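Local coordinates for protein GTPase subunit of restriction endonuclease (Thermococcus gammatolerans, PDB 6P0F) that probably recognises modified DNA through an N-terminal YTH-type domain, as the GTPase subunit of an McrBC-like restriction endonuclease, at residues Glu22-Gly27 with Lys129-Leu134; Tyr51-Ser56 with Val71-Gly76; Asp113-Arg116 with Asn120-Phe123. All coordinates share one frame; numbering follows the deposited sequence.

Interaction 1: Glu22-Gly27 with Lys129-Leu134; sequences ETILKG and KKPEKL
Lys130 reaches along the last turn of the helix ending at Lys26 and spends most of its length on two carbonyl oxygens, those of Ile24 and Leu25. Its CG sits anti to the backbone N (chi1 -175°) and the chain runs extended from there, so the methylenes pass these oxygens one after another. CB makes no close approach. CG is the first to touch, 3.6 Å from Ile24 O, an oxygen that this packing buries without a hydrogen-bonding partner. CD then comes to 3.6 Å from Leu25 O, and CE is closer still, 3.2 Å from Leu25 O. At the tip, NZ lies 3.3 Å from Leu25 O, where a positive charge probably suits the carbonyl-rich end of a helix. Beside this chain Pro131 adds the apolar share: its CG meets the CG2 branch of Ile24 at 3.7 Å, the two side chains crossing at about a right angle. Within 22-27 the helix closes in a wider pi-type turn, with a weak bond from Gly27 N to Glu22 O, and Gly27 leaves it with positive phi. The arrangement is a helix C-terminus packed on the loop that leads into strand 132-133, an outlying strand of the curled sheet.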
loop_
_atom_site.group_PDB
_atom_site.type_symbol
_atom_site.label_atom_id
_atom_site.label_comp_id
_atom_site.label_asym_id
_atom_site.label_seq_id
_atom_site.Cartn_x
_atom_site.Cartn_y
_atom_site.Cartn_z
ATOM N N GLU A 22 -2.385 10.469 -5.250
ATOM C CA GLU A 22 -2.919 10.372 -6.591
ATOM C C GLU A 22 -3.625 9.041 -6.832
ATOM O O GLU A 22 -4.740 9.012 -7.361
ATOM C CB GLU A 22 -1.812 10.582 -7.618
ATOM C CG GLU A 22 -2.329 10.502 -9.031
ATOM C CD GLU A 22 -3.076 11.786 -9.464
ATOM O OE1 GLU A 22 -4.034 11.669 -10.245
ATOM O OE2 GLU A 22 -2.649 12.890 -9.026
ATOM N N THR A 23 -2.981 7.921 -6.506
ATOM C CA THR A 23 -3.504 6.646 -6.941
ATOM C C THR A 23 -4.082 5.765 -5.852
ATOM O O THR A 23 -4.732 4.786 -6.204
ATOM C CB THR A 23 -2.444 5.832 -7.696
ATOM O OG1 THR A 23 -1.311 5.591 -6.872
ATOM C CG2 THR A 23 -1.998 6.588 -8.966
ATOM N N ILE A 24 -3.882 6.077 -4.571
ATOM C CA ILE A 24 -4.529 5.348 -3.479
ATOM C C ILE A 24 -5.631 6.165 -2.828
ATOM O O ILE A 24 -6.700 5.633 -2.513
ATOM C CB ILE A 24 -3.499 4.876 -2.430
ATOM C CG1 ILE A 24 -2.580 3.818 -3.042
ATOM C CG2 ILE A 24 -4.192 4.330 -1.197
ATOM C CD1 ILE A 24 -3.293 2.513 -3.367
ATOM N N LEU A 25 -5.401 7.443 -2.566
ATOM C CA LEU A 25 -6.439 8.211 -1.896
ATOM C C LEU A 25 -7.489 8.710 -2.871
ATOM O O LEU A 25 -8.684 8.546 -2.631
ATOM C CB LEU A 25 -5.823 9.358 -1.098
ATOM C CG LEU A 25 -4.796 9.016 -0.005
ATOM C CD1 LEU A 25 -4.362 10.245 0.736
ATOM C CD2 LEU A 25 -5.424 7.997 0.936
ATOM N N LYS A 26 -7.076 9.262 -4.006
ATOM C CA LYS A 26 -7.999 9.699 -5.036
ATOM C C LYS A 26 -8.365 8.557 -5.969
ATOM O O LYS A 26 -9.548 8.244 -6.137
ATOM C CB LYS A 26 -7.371 10.857 -5.808
ATOM C CG LYS A 26 -8.252 11.440 -6.831
ATOM C CD LYS A 26 -7.626 12.668 -7.537
ATOM C CE LYS A 26 -6.250 12.386 -8.175
ATOM N NZ LYS A 26 -6.269 11.338 -9.278
ATOM N N GLY A 27 -7.352 7.871 -6.497
ATOM C CA GLY A 27 -7.574 6.875 -7.520
ATOM C C GLY A 27 -7.618 7.519 -8.889
ATOM O O GLY A 27 -7.630 8.748 -9.042
ATOM N N LYS A 129 -11.432 -1.844 -3.543
ATOM C CA LYS A 129 -12.009 -0.734 -2.787
ATOM C C LYS A 129 -10.864 0.152 -2.318
ATOM O O LYS A 129 -9.782 -0.354 -2.005
ATOM C CB LYS A 129 -12.832 -1.226 -1.594
ATOM C CG LYS A 129 -13.952 -2.224 -1.962
ATOM C CD LYS A 129 -15.135 -1.553 -2.672
ATOM C CE LYS A 129 -16.217 -2.574 -3.030
ATOM N NZ LYS A 129 -17.356 -1.958 -3.761
ATOM N N LYS A 130 -11.086 1.482 -2.331
ATOM C CA LYS A 130 -10.168 2.433 -1.720
ATOM C C LYS A 130 -9.725 1.858 -0.380
ATOM O O LYS A 130 -10.581 1.469 0.428
ATOM C CB LYS A 130 -10.826 3.808 -1.523
ATOM C CG LYS A 130 -9.904 4.870 -1.015
ATOM C CD LYS A 130 -10.656 6.180 -0.699
ATOM C CE LYS A 130 -9.748 7.166 0.002
ATOM N NZ LYS A 130 -10.412 8.494 0.211
ATOM N N PRO A 131 -8.426 1.757 -0.121
ATOM C CA PRO A 131 -7.979 1.374 1.226
ATOM C C PRO A 131 -8.676 2.217 2.282
ATOM O O PRO A 131 -8.820 3.431 2.144
ATOM C CB PRO A 131 -6.464 1.618 1.175
ATOM C CG PRO A 131 -6.104 1.327 -0.228
ATOM C CD PRO A 131 -7.278 1.895 -1.045
ATOM N N GLU A 132 -9.092 1.552 3.359
ATOM C CA GLU A 132 -9.925 2.159 4.379
ATOM C C GLU A 132 -9.079 2.921 5.381
ATOM O O GLU A 132 -8.137 2.357 5.944
ATOM C CB GLU A 132 -10.683 1.059 5.110
ATOM C CG GLU A 132 -11.762 1.547 5.987
ATOM C CD GLU A 132 -13.058 1.571 5.238
ATOM O OE1 GLU A 132 -13.635 0.485 5.022
ATOM O OE2 GLU A 132 -13.474 2.675 4.842
ATOM N N LYS A 133 -9.412 4.197 5.610
ATOM C CA LYS A 133 -8.711 4.964 6.635
ATOM C C LYS A 133 -9.129 4.468 8.010
ATOM O O LYS A 133 -10.315 4.516 8.374
ATOM C CB LYS A 133 -9.005 6.451 6.493
ATOM C CG LYS A 133 -8.115 7.360 7.330
ATOM C CD LYS A 133 -8.354 8.843 6.974
ATOM C CE LYS A 133 -7.318 9.747 7.608
ATOM N NZ LYS A 133 -7.507 11.187 7.228
ATOM N N LEU A 134 -8.175 3.965 8.767
ATOM C CA LEU A 134 -8.500 3.481 10.093
ATOM C C LEU A 134 -8.662 4.642 11.077
ATOM O O LEU A 134 -8.132 5.745 10.915
ATOM C CB LEU A 134 -7.423 2.522 10.615
ATOM C CG LEU A 134 -7.076 1.329 9.741
ATOM C CD1 LEU A 134 -6.082 0.412 10.378
ATOM C CD2 LEU A 134 -8.378 0.594 9.398
#

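Interaction 2: Tyr51-Ser56 with Val71-Gly76; sequences YFWGRS and VLFYVG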
loop_
_atom_site.group_PDB
_atom_site.type_symbol
_atom_site.label_atom_id
_atom_site.label_comp_id
_atom_site.label_asym_id
_atom_site.label_seq_id
_atom_site.Cartn_x
_atom_site.Cartn_y
_atom_site.Cartn_z
ATOM N N TYR A 51 -7.574 1.886 -7.982
ATOM C CA TYR A 51 -6.662 2.229 -6.897
ATOM C C TYR A 51 -5.456 1.314 -6.980
ATOM O O TYR A 51 -5.605 0.098 -7.050
ATOM C CB TYR A 51 -7.324 2.054 -5.529
ATOM C CG TYR A 51 -8.527 2.935 -5.344
ATOM C CD1 TYR A 51 -8.378 4.258 -4.965
ATOM C CD2 TYR A 51 -9.797 2.454 -5.576
ATOM C CE1 TYR A 51 -9.457 5.090 -4.832
ATOM C CE2 TYR A 51 -10.911 3.283 -5.423
ATOM C CZ TYR A 51 -10.722 4.600 -5.042
ATOM O OH TYR A 51 -11.784 5.465 -4.874
ATOM N N PHE A 52 -4.256 1.877 -6.928
ATOM C CA PHE A 52 -3.088 1.020 -7.048
ATOM C C PHE A 52 -1.858 1.726 -6.487
ATOM O O PHE A 52 -1.806 2.952 -6.389
ATOM C CB PHE A 52 -2.865 0.582 -8.512
ATOM C CG PHE A 52 -2.569 1.715 -9.489
ATOM C CD1 PHE A 52 -3.592 2.485 -10.011
ATOM C CD2 PHE A 52 -1.274 1.987 -9.897
ATOM C CE1 PHE A 52 -3.305 3.518 -10.904
ATOM C CE2 PHE A 52 -1.013 3.001 -10.789
ATOM C CZ PHE A 52 -2.023 3.771 -11.264
ATOM N N TRP A 53 -0.880 0.911 -6.113
ATOM C CA TRP A 53 0.394 1.362 -5.581
ATOM C C TRP A 53 1.483 0.583 -6.299
ATOM O O TRP A 53 1.219 -0.429 -6.936
ATOM C CB TRP A 53 0.447 1.154 -4.069
ATOM C CG TRP A 53 1.678 1.748 -3.449
ATOM C CD1 TRP A 53 2.666 1.092 -2.767
ATOM C CD2 TRP A 53 2.073 3.129 -3.494
ATOM N NE1 TRP A 53 3.659 1.979 -2.398
ATOM C CE2 TRP A 53 3.302 3.237 -2.807
ATOM C CE3 TRP A 53 1.508 4.273 -4.046
ATOM C CZ2 TRP A 53 3.980 4.462 -2.677
ATOM C CZ3 TRP A 53 2.174 5.488 -3.886
ATOM C CH2 TRP A 53 3.383 5.563 -3.186
ATOM N N GLY A 54 2.700 1.119 -6.304
ATOM C CA GLY A 54 3.771 0.487 -7.041
ATOM C C GLY A 54 5.060 0.539 -6.239
ATOM O O GLY A 54 5.276 1.451 -5.439
ATOM N N ARG A 55 5.910 -0.454 -6.481
ATOM C CA ARG A 55 7.189 -0.562 -5.780
ATOM C C ARG A 55 8.265 -0.966 -6.773
ATOM O O ARG A 55 7.969 -1.442 -7.868
ATOM C CB ARG A 55 7.139 -1.594 -4.657
ATOM C CG ARG A 55 6.167 -1.262 -3.546
ATOM C CD ARG A 55 6.248 -2.279 -2.416
ATOM N NE ARG A 55 7.566 -2.252 -1.805
ATOM C CZ ARG A 55 8.434 -3.246 -1.899
ATOM N NH1 ARG A 55 8.115 -4.352 -2.567
ATOM N NH2 ARG A 55 9.612 -3.136 -1.319
ATOM N N SER A 56 9.535 -0.787 -6.346
ATOM C CA SER A 56 10.704 -1.169 -7.137
ATOM C C SER A 56 10.939 -2.674 -7.205
ATOM O O SER A 56 11.605 -3.123 -8.142
ATOM C CB SER A 56 11.983 -0.543 -6.564
ATOM O OG SER A 56 11.801 0.820 -6.234
ATOM N N VAL A 71 -2.379 -4.826 3.254
ATOM C CA VAL A 71 -1.372 -3.771 3.367
ATOM C C VAL A 71 -1.880 -2.716 4.341
ATOM O O VAL A 71 -2.980 -2.173 4.167
ATOM C CB VAL A 71 -1.055 -3.134 2.007
ATOM C CG1 VAL A 71 -0.069 -1.988 2.229
ATOM C CG2 VAL A 71 -0.487 -4.149 1.017
ATOM N N LEU A 72 -1.076 -2.420 5.361
ATOM C CA LEU A 72 -1.274 -1.254 6.215
ATOM C C LEU A 72 -0.367 -0.160 5.662
ATOM O O LEU A 72 0.856 -0.312 5.667
ATOM C CB LEU A 72 -0.904 -1.543 7.668
ATOM C CG LEU A 72 -1.913 -2.435 8.395
ATOM C CD1 LEU A 72 -1.205 -3.032 9.607
ATOM C CD2 LEU A 72 -3.173 -1.707 8.784
ATOM N N PHE A 73 -0.956 0.895 5.123
ATOM C CA PHE A 73 -0.199 2.080 4.726
ATOM C C PHE A 73 -0.116 2.981 5.949
ATOM O O PHE A 73 -1.133 3.499 6.425
ATOM C CB PHE A 73 -0.880 2.808 3.571
ATOM C CG PHE A 73 -0.812 2.106 2.267
ATOM C CD1 PHE A 73 0.317 2.133 1.477
ATOM C CD2 PHE A 73 -1.933 1.435 1.801
ATOM C CE1 PHE A 73 0.334 1.497 0.246
ATOM C CE2 PHE A 73 -1.918 0.796 0.556
ATOM C CZ PHE A 73 -0.795 0.833 -0.211
ATOM N N TYR A 74 1.092 3.162 6.481
ATOM C CA TYR A 74 1.351 4.133 7.526
ATOM C C TYR A 74 1.683 5.464 6.862
ATOM O O TYR A 74 2.504 5.489 5.957
ATOM C CB TYR A 74 2.549 3.676 8.359
ATOM C CG TYR A 74 2.347 2.581 9.373
ATOM C CD1 TYR A 74 1.207 1.790 9.387
ATOM C CD2 TYR A 74 3.322 2.344 10.326
ATOM C CE1 TYR A 74 1.046 0.787 10.332
ATOM C CE2 TYR A 74 3.170 1.348 11.284
ATOM C CZ TYR A 74 2.044 0.568 11.269
ATOM O OH TYR A 74 1.889 -0.415 12.226
ATOM N N VAL A 75 1.056 6.552 7.304
ATOM C CA VAL A 75 1.257 7.864 6.688
ATOM C C VAL A 75 1.698 8.840 7.772
ATOM O O VAL A 75 0.976 9.059 8.751
ATOM C CB VAL A 75 -0.016 8.353 5.986
ATOM C CG1 VAL A 75 0.232 9.720 5.333
ATOM C CG2 VAL A 75 -0.494 7.318 4.960
ATOM N N GLY A 76 2.857 9.461 7.586
ATOM C CA GLY A 76 3.368 10.364 8.598
ATOM C C GLY A 76 4.705 10.928 8.161
ATOM O O GLY A 76 5.221 10.588 7.099
#
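Trp53 and Phe73 meet as a T-shaped (edge-to-face) aromatic pair, with Phe73 supplying the edge and the five-membered ring of Trp53 the face. The planes stand at 85°, very nearly perpendicular, and the two ring centroids are 5.4 Å apart. Phe73 CE1 makes the approach, coming over the pyrrole part of the indole 3.8 Å from Trp53 CD1. Trp53 CG is anti to the backbone N (chi1 -173°), which carries the indole out toward Phe73; the second torsion, -119°, then turns its face to the phenyl edge. In such a pair the slightly positive ring hydrogens point into the indole pi cloud.

Plain apolar packing supplements the stack. Phe73 CZ rests 4.1 Å from Trp53 CB, so two neighbouring carbons of the phenyl rim share the touching. From its own strand, Val71 CG1 lies 3.7 Å above the plane of the Phe73 ring, over its centre, backing one face while the edge is used elsewhere. With an alanine in place of Phe73, the indole face of Trp53 would probably lose its aromatic edge and Val71 its flat partner, opening a gap in the buried interior.

No hydrogen bond links the segments: the nearest CA atoms, Trp53 CA and Phe73 CA, are 10.3 Å apart, and the strands are not paired in the sheet. The rings instead bridge the inside of a curled sheet, consistent with the barrel-like core of a YTH domain. Ile8 and Ile10 of strand 5-11 touch Trp53, while helix 15-26 brings Ile24 against Trp53 and the ring of Phe20 against Phe73.

Interaction 3: Asp113-Arg116 with Asn120-Phe123; sequences DFWR and NFRF
Trp115 and Phe121 both set CG anti to their own carbonyl carbon, chi1 being -72° for Trp115 and -52° for Phe121, and with both CB atoms directed at the opposite segment this carries the indole up against the phenylalanine's backbone while the phenyl ring turns back toward Arg116. The benzo corner of the indole does the touching. Trp115 CZ3 lies 3.6 Å from Phe121 O, which sits at the edge of the indole near its plane, and the same CZ3 packs on Phe121 CB at 4.0 Å. The two side chains thus meet through an indole rim and a methylene, without a ring stack. The second link runs the other way: Phe121 CE2 approaches Arg116 O at 3.8 Å, the oxygen lying in the plane of the phenyl ring at its edge. Asn120 CB lies over the centre of one face of that ring, 4.1 Å above it.

The polar end of Trp115 is occupied elsewhere, NE1 hydrogen-bonding Thr23 OG1 of helix 15-26; Arg116 N is likewise bonded to Asn19 OD1. Just beyond, Arg122 and Phe123 form a classic beta bulge opposite Arg55.

Each carbonyl therefore faces an aromatic C-H edge, probably a mildly favourable electrostatic match. Between the two arms there is no hydrogen bond, and they meet through these weakly polar approaches and apolar packing, while the firmer polar bonds run to other parts of the fold.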
loop_
_atom_site.group_PDB
_atom_site.type_symbol
_atom_site.label_atom_id
_atom_site.label_comp_id
_atom_site.label_asym_id
_atom_site.label_seq_id
_atom_site.Cartn_x
_atom_site.Cartn_y
_atom_site.Cartn_z
ATOM N N ASP A 113 2.582 9.159 -16.131
ATOM C CA ASP A 113 1.301 9.864 -16.213
ATOM C C ASP A 113 0.773 10.201 -14.817
ATOM O O ASP A 113 0.058 11.194 -14.641
ATOM C CB ASP A 113 0.211 9.016 -16.909
ATOM C CG ASP A 113 0.456 8.731 -18.404
ATOM O OD1 ASP A 113 1.424 9.250 -19.009
ATOM O OD2 ASP A 113 -0.373 7.957 -18.973
ATOM N N PHE A 114 1.065 9.335 -13.830
ATOM C CA PHE A 114 0.455 9.360 -12.501
ATOM C C PHE A 114 1.407 9.712 -11.371
ATOM O O PHE A 114 0.983 10.305 -10.371
ATOM C CB PHE A 114 -0.109 7.976 -12.156
ATOM C CG PHE A 114 -0.953 7.404 -13.196
ATOM C CD1 PHE A 114 -2.198 7.931 -13.443
ATOM C CD2 PHE A 114 -0.511 6.331 -13.951
ATOM C CE1 PHE A 114 -2.993 7.403 -14.413
ATOM C CE2 PHE A 114 -1.289 5.800 -14.917
ATOM C CZ PHE A 114 -2.536 6.333 -15.163
ATOM N N TRP A 115 2.665 9.323 -11.489
ATOM C CA TRP A 115 3.605 9.341 -10.399
ATOM C C TRP A 115 4.854 10.123 -10.773
ATOM O O TRP A 115 5.382 9.969 -11.880
ATOM C CB TRP A 115 4.001 7.931 -10.073
ATOM C CG TRP A 115 2.957 7.119 -9.395
ATOM C CD1 TRP A 115 1.933 7.574 -8.629
ATOM C CD2 TRP A 115 2.870 5.703 -9.402
ATOM N NE1 TRP A 115 1.210 6.504 -8.117
ATOM C CE2 TRP A 115 1.754 5.347 -8.611
ATOM C CE3 TRP A 115 3.607 4.692 -10.022
ATOM C CZ2 TRP A 115 1.376 4.034 -8.413
ATOM C CZ3 TRP A 115 3.235 3.374 -9.803
ATOM C CH2 TRP A 115 2.129 3.067 -9.015
ATOM N N ARG A 116 5.337 10.929 -9.836
ATOM C CA ARG A 116 6.682 11.461 -9.937
ATOM C C ARG A 116 7.660 10.310 -9.870
ATOM O O ARG A 116 7.624 9.514 -8.919
ATOM C CB ARG A 116 6.953 12.441 -8.809
ATOM C CG ARG A 116 6.157 13.731 -8.885
ATOM C CD ARG A 116 6.504 14.555 -7.660
ATOM N NE ARG A 116 5.896 15.881 -7.587
ATOM C CZ ARG A 116 4.594 16.113 -7.483
ATOM N NH1 ARG A 116 3.728 15.112 -7.478
ATOM N NH2 ARG A 116 4.156 17.361 -7.398
ATOM N N ASN A 120 10.065 4.079 -12.011
ATOM C CA ASN A 120 10.805 3.226 -11.088
ATOM C C ASN A 120 9.924 2.163 -10.427
ATOM O O ASN A 120 10.425 1.112 -10.015
ATOM C CB ASN A 120 11.441 4.069 -9.978
ATOM C CG ASN A 120 12.565 4.968 -10.473
ATOM O OD1 ASN A 120 13.033 4.837 -11.609
ATOM N ND2 ASN A 120 13.000 5.893 -9.617
ATOM N N PHE A 121 8.626 2.420 -10.300
ATOM C CA PHE A 121 7.768 1.668 -9.381
ATOM C C PHE A 121 6.889 0.672 -10.137
ATOM O O PHE A 121 5.645 0.698 -10.077
ATOM C CB PHE A 121 6.921 2.636 -8.560
ATOM C CG PHE A 121 7.723 3.704 -7.875
ATOM C CD1 PHE A 121 8.574 3.377 -6.852
ATOM C CD2 PHE A 121 7.643 5.021 -8.274
ATOM C CE1 PHE A 121 9.328 4.353 -6.212
ATOM C CE2 PHE A 121 8.403 6.000 -7.653
ATOM C CZ PHE A 121 9.235 5.664 -6.613
ATOM N N ARG A 122 7.550 -0.258 -10.816
ATOM C CA ARG A 122 6.881 -1.076 -11.811
ATOM C C ARG A 122 6.205 -2.331 -11.256
ATOM O O ARG A 122 5.488 -3.001 -12.000
ATOM C CB ARG A 122 7.879 -1.477 -12.901
ATOM C CG ARG A 122 8.950 -2.464 -12.438
ATOM C CD ARG A 122 10.047 -2.603 -13.501
ATOM N NE ARG A 122 11.026 -3.621 -13.110
ATOM C CZ ARG A 122 10.877 -4.927 -13.321
ATOM N NH1 ARG A 122 9.795 -5.390 -13.939
ATOM N NH2 ARG A 122 11.819 -5.777 -12.932
ATOM N N PHE A 123 6.386 -2.662 -9.986
ATOM C CA PHE A 123 5.647 -3.767 -9.374
ATOM C C PHE A 123 4.376 -3.200 -8.756
ATOM O O PHE A 123 4.401 -2.588 -7.680
ATOM C CB PHE A 123 6.536 -4.497 -8.369
ATOM C CG PHE A 123 7.657 -5.258 -9.034
ATOM C CD1 PHE A 123 7.442 -6.525 -9.565
ATOM C CD2 PHE A 123 8.909 -4.687 -9.167
ATOM C CE1 PHE A 123 8.467 -7.217 -10.201
ATOM C CE2 PHE A 123 9.936 -5.370 -9.810
ATOM C CZ PHE A 123 9.711 -6.634 -10.325
#

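Overall arrangement
Thr23 ties the three contacts together. Its OG1 lies 2.7 Å from Phe52 O of interaction 2 and 3.0 Å from Trp115 NE1 of interaction 3, both probable hydrogen bonds, so the helix of interaction 1 is fastened to a strand and a loop through one hydroxyl. Interactions 2 and 3 also join directly, Arg55 N lying 2.9 Å from Phe123 O where strands 49-55 and 123-127 pair. The centres of interactions 1 and 2 are about 9 Å apart, those of 2 and 3 about 12 Å, and those of 1 and 3 about 16 Å. Interaction 2 is at the middle of the domain; the other two lie farther out.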